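PDB 6ACS: ditrans,polycis-undecaprenyl-diphosphate synthase ((2E,6E)-farnesyl-diphosphate specific) from Acinetobacter baumannii, which probably catalyses the sequential addition of eight isopentenyl diphosphate units to farnesyl diphosphate, giving the undecaprenyl diphosphate from which the lipid carrier for cell-wall synthesis is made. Local coordinates for residues 116-119 / 120-123; 195-198 / 199-202. All coordinates share one frame; numbering follows the deposited sequence. Where two conformers were deposited one is given.

Contact 1: residues 116-119 / 120-123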
loop_
_atom_site.group_PDB
_atom_site.type_symbol
_atom_site.label_atom_id
_atom_site.label_comp_id
_atom_site.label_asym_id
_atom_site.label_seq_id
_atom_site.Cartn_x
_atom_site.Cartn_y
_atom_site.Cartn_z
ATOM N N MET B 116 -11.750 25.178 4.294
ATOM C CA MET B 116 -11.278 23.947 4.929
ATOM C C MET B 116 -10.866 24.193 6.376
ATOM O O MET B 116 -11.203 23.411 7.275
ATOM C CB MET B 116 -10.103 23.364 4.147
ATOM C CG MET B 116 -10.440 22.858 2.763
ATOM S SD MET B 116 -8.930 22.313 1.944
ATOM C CE MET B 116 -9.607 21.367 0.582
ATOM N N GLU B 117 -10.094 25.260 6.613
ATOM C CA GLU B 117 -9.682 25.570 7.981
ATOM C C GLU B 117 -10.890 25.842 8.872
ATOM O O GLU B 117 -10.958 25.364 10.016
ATOM C CB GLU B 117 -8.727 26.760 7.970
ATOM C CG GLU B 117 -7.436 26.440 7.259
ATOM C CD GLU B 117 -6.613 27.670 6.942
ATOM O OE1 GLU B 117 -7.160 28.795 6.974
ATOM O OE2 GLU B 117 -5.416 27.509 6.642
ATOM N N ASP B 118 -11.862 26.592 8.351
ATOM C CA ASP B 118 -13.070 26.904 9.106
ATOM C C ASP B 118 -13.872 25.645 9.415
ATOM O O ASP B 118 -14.380 25.487 10.528
ATOM C CB ASP B 118 -13.921 27.910 8.329
ATOM C CG ASP B 118 -13.234 29.256 8.154
ATOM O OD1 ASP B 118 -12.254 29.535 8.878
ATOM O OD2 ASP B 118 -13.682 30.040 7.288
ATOM N N ALA B 119 -14.002 24.738 8.442
ATOM C CA ALA B 119 -14.748 23.505 8.678
ATOM C C ALA B 119 -14.067 22.644 9.733
ATOM O O ALA B 119 -14.733 22.071 10.616
ATOM C CB ALA B 119 -14.909 22.723 7.370
ATOM N N GLU B 120 -12.738 22.530 9.656
ATOM C CA GLU B 120 -12.030 21.735 10.654
ATOM C C GLU B 120 -12.208 22.319 12.048
ATOM O O GLU B 120 -12.507 21.582 12.996
ATOM C CB GLU B 120 -10.550 21.618 10.299
ATOM C CG GLU B 120 -10.278 20.749 9.081
ATOM C CD GLU B 120 -8.799 20.670 8.731
ATOM O OE1 GLU B 120 -8.062 21.608 9.099
ATOM O OE2 GLU B 120 -8.375 19.678 8.097
ATOM N N GLN B 121 -12.072 23.645 12.188
ATOM C CA GLN B 121 -12.213 24.259 13.509
ATOM C C GLN B 121 -13.648 24.185 14.017
ATOM O O GLN B 121 -13.875 23.974 15.213
ATOM C CB GLN B 121 -11.740 25.712 13.483
ATOM C CG GLN B 121 -10.249 25.889 13.244
ATOM C CD GLN B 121 -9.885 27.321 12.877
ATOM O OE1 GLN B 121 -10.735 28.216 12.897
ATOM N NE2 GLN B 121 -8.612 27.545 12.560
ATOM N N GLN B 122 -14.630 24.341 13.127
ATOM C CA GLN B 122 -16.021 24.308 13.554
ATOM C C GLN B 122 -16.433 22.919 14.011
ATOM O O GLN B 122 -17.344 22.792 14.834
ATOM C CB GLN B 122 -16.940 24.763 12.418
ATOM C CG GLN B 122 -16.956 26.255 12.140
ATOM C CD GLN B 122 -18.113 26.646 11.244
ATOM O OE1 GLN B 122 -19.264 26.309 11.519
ATOM N NE2 GLN B 122 -17.815 27.360 10.164
ATOM N N THR B 123 -15.796 21.870 13.482
ATOM C CA THR B 123 -16.178 20.505 13.830
ATOM C C THR B 123 -15.175 19.796 14.742
ATOM O O THR B 123 -15.378 18.622 15.068
ATOM C CB THR B 123 -16.384 19.683 12.554
ATOM O OG1 THR B 123 -15.155 19.637 11.820
ATOM C CG2 THR B 123 -17.471 20.322 11.678
HETATM O O HOH W 1 -8.259 24.614 11.013
#
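T123 OG1 lies 2.7 Å from A119 O and donates a hydrogen bond to it, while the backbone N of the same threonine reaches that oxygen at 3.1 Å. A119 O is thus held by two bonds from one residue, and the donors, each tilted 28° from the carbonyl plane, arrive from opposite faces of it. The hydroxyl gets there because chi1 of 61° sets OG1 between the backbone N and the carbonyl carbon, turned back over the preceding turn. The N-H of T123 points less directly, at 138°, than those of the turn before it.

That turn is regular alpha-helix: E120 N to M116 O and Q121 N to E117 O measure 3.0 Å each, and Q122 N to D118 O is of the same kind. The side chains of E120, Q121 and Q122 begin alike, CG anti to the carbonyl carbon, and each lays its CG against the carbonyl oxygen four residues back; Q122 CG is 3.1 Å from D118 O. A water beside the exposed Q121 donates to E117 O at 3.0 Å and accepts a weak bond from Q121 NE2, so the bridge is loose on the glutamine side.

Further out, E120 OE2 forms a salt bridge with R105 and accepts from the backbone N of F101, and T123 OG1 also bonds to L99 N. A119 packs on I85 of helix 71-95 and on L99 and F101, placing the helix of the beta-alpha-beta unit 97-102, 110-123, 129-134 against its first strand. The buried hydroxyl of T123 thus links the last turn of its own helix to that strand, and the paired cation and backbone N-H probably stabilise the carboxylate of E120 in its charged form.

Contact 2: residues 195-198 / 199-202; sequences NFLL and WQAA
Q200 leaves the backbone beside L197, its CB 4.1 Å from L197 CB, in a segment without regular helix or strand. CG stands anti to the carbonyl carbon, and the chain then bends sharply, chi2 being 90°. The bend turns the amide back toward L197, three residues earlier. CD comes to 3.8 Å from L197 CD2, and OE1 lies against the L197 backbone, 3.5 Å from its C and 3.6 Å from its CA, and 3.7 Å from its CB. NE2, on the other branch, passes the same CD2 methyl at 4.0 Å. The two side chains cross at about a right angle. OE1 thus meets the leucine's backbone and CB, while CD and NE2 meet CD2.

One backbone hydrogen bond joins the two segments. A201 N donates to L197 O at 2.8 Å; the N-H...O angle is 134°, well off straight, although the nitrogen lies only 20° off the carbonyl plane. A201 CB also presses on L197 O, at 3.1 Å. L197 is itself the centre of an inverse gamma turn, and a type I beta turn from W199 to A202 follows. L197 also sets CG over the centre of the F196 ring.

NE2 of the buried amide donates to D142 OD2 and to S174 O, and the backbone of Q200 bonds to V181. L198 and A202 pack on A202 and L198 of the second subunit, while W199 rests on M140 of that subunit. With two acceptors for its NH2 group, the amide probably has its rotation fixed, NE2 facing the carboxylate and OE1 the leucine backbone; it ties the 195-202 loop to helix 139-155 through D142 and to S174, both bonds satisfying a buried NH2.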
loop_
_atom_site.group_PDB
_atom_site.type_symbol
_atom_site.label_atom_id
_atom_site.label_comp_id
_atom_site.label_asym_id
_atom_site.label_seq_id
_atom_site.Cartn_x
_atom_site.Cartn_y
_atom_site.Cartn_z
ATOM N N ASN B 195 -2.606 4.985 -5.888
ATOM C CA ASN B 195 -1.875 6.056 -5.210
ATOM C C ASN B 195 -2.760 6.785 -4.197
ATOM O O ASN B 195 -2.683 8.006 -4.030
ATOM C CB ASN B 195 -1.302 7.042 -6.228
ATOM C CG ASN B 195 -0.316 8.008 -5.603
ATOM O OD1 ASN B 195 0.394 7.659 -4.660
ATOM N ND2 ASN B 195 -0.298 9.234 -6.099
ATOM N N PHE B 196 -3.579 6.028 -3.478
ATOM C CA PHE B 196 -4.358 6.652 -2.418
ATOM C C PHE B 196 -3.520 6.429 -1.159
ATOM O O PHE B 196 -2.315 6.692 -1.196
ATOM C CB PHE B 196 -5.798 6.086 -2.437
ATOM C CG PHE B 196 -6.754 6.685 -1.412
ATOM C CD1 PHE B 196 -6.741 8.030 -1.100
ATOM C CD2 PHE B 196 -7.768 5.899 -0.889
ATOM C CE1 PHE B 196 -7.639 8.555 -0.170
ATOM C CE2 PHE B 196 -8.702 6.424 0.020
ATOM C CZ PHE B 196 -8.635 7.746 0.380
ATOM N N LEU B 197 -4.091 5.910 -0.081
ATOM C CA LEU B 197 -3.461 5.806 1.251
ATOM C C LEU B 197 -2.448 4.663 1.414
ATOM O O LEU B 197 -2.654 3.717 2.181
ATOM C CB LEU B 197 -4.561 5.631 2.272
ATOM C CG LEU B 197 -5.585 6.744 2.372
ATOM C CD1 LEU B 197 -6.722 6.279 3.300
ATOM C CD2 LEU B 197 -4.901 7.978 2.925
ATOM N N LEU B 198 -1.298 4.805 0.761
ATOM C CA LEU B 198 -0.337 3.698 0.692
ATOM C C LEU B 198 0.216 3.326 2.069
ATOM O O LEU B 198 0.212 2.149 2.463
ATOM C CB LEU B 198 0.814 4.086 -0.238
ATOM C CG LEU B 198 0.377 4.519 -1.633
ATOM C CD1 LEU B 198 1.602 5.013 -2.418
ATOM C CD2 LEU B 198 -0.354 3.395 -2.391
ATOM N N TRP B 199 0.713 4.313 2.811
ATOM C CA TRP B 199 1.234 4.033 4.147
ATOM C C TRP B 199 0.125 3.541 5.070
ATOM O O TRP B 199 0.288 2.542 5.785
ATOM C CB TRP B 199 1.902 5.297 4.704
ATOM C CG TRP B 199 2.498 5.161 6.084
ATOM C CD1 TRP B 199 1.840 5.286 7.287
ATOM C CD2 TRP B 199 3.869 4.905 6.403
ATOM N NE1 TRP B 199 2.725 5.102 8.335
ATOM C CE2 TRP B 199 3.978 4.880 7.812
ATOM C CE3 TRP B 199 5.024 4.701 5.631
ATOM C CZ2 TRP B 199 5.188 4.655 8.458
ATOM C CZ3 TRP B 199 6.216 4.486 6.287
ATOM C CH2 TRP B 199 6.290 4.453 7.670
ATOM N N GLN B 200 -1.019 4.239 5.061
ATOM C CA GLN B 200 -2.062 4.024 6.053
ATOM C C GLN B 200 -2.855 2.750 5.795
ATOM O O GLN B 200 -3.488 2.229 6.721
ATOM C CB GLN B 200 -3.019 5.220 6.067
ATOM C CG GLN B 200 -2.334 6.581 6.371
ATOM C CD GLN B 200 -1.837 7.342 5.137
ATOM O OE1 GLN B 200 -1.546 6.763 4.093
ATOM N NE2 GLN B 200 -1.734 8.655 5.271
ATOM N N ALA B 201 -2.815 2.234 4.577
ATOM C CA ALA B 201 -3.574 1.038 4.226
ATOM C C ALA B 201 -2.675 -0.180 4.068
ATOM O O ALA B 201 -3.072 -1.164 3.424
ATOM C CB ALA B 201 -4.383 1.292 2.952
ATOM N N ALA B 202 -1.496 -0.157 4.698
ATOM C CA ALA B 202 -0.530 -1.238 4.519
ATOM C C ALA B 202 -1.107 -2.592 4.875
ATOM O O ALA B 202 -0.693 -3.607 4.297
ATOM C CB ALA B 202 0.705 -1.011 5.381
#

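In the fold
Contacts 1 and 2 are separate local turns lying on opposite sides of the chain's centre, their own centres 25 Å apart and their nearest atoms about 13 Å apart. Contact 1 belongs to helix 110-123, beside strand 97-102, outermost in this chain's parallel sheet, away from the predicted sites; the second subunit does not touch it. Residues 195-202 occupy the loop between strands 183-186 and 205-208, at the dimer interface and nearer the predicted chemistry: the side chain of L198 is about 4 Å from that of I193 (predicted substrate binding), and that of A201 about 9 Å from that of E205 (predicted magnesium ligand), both also close in sequence.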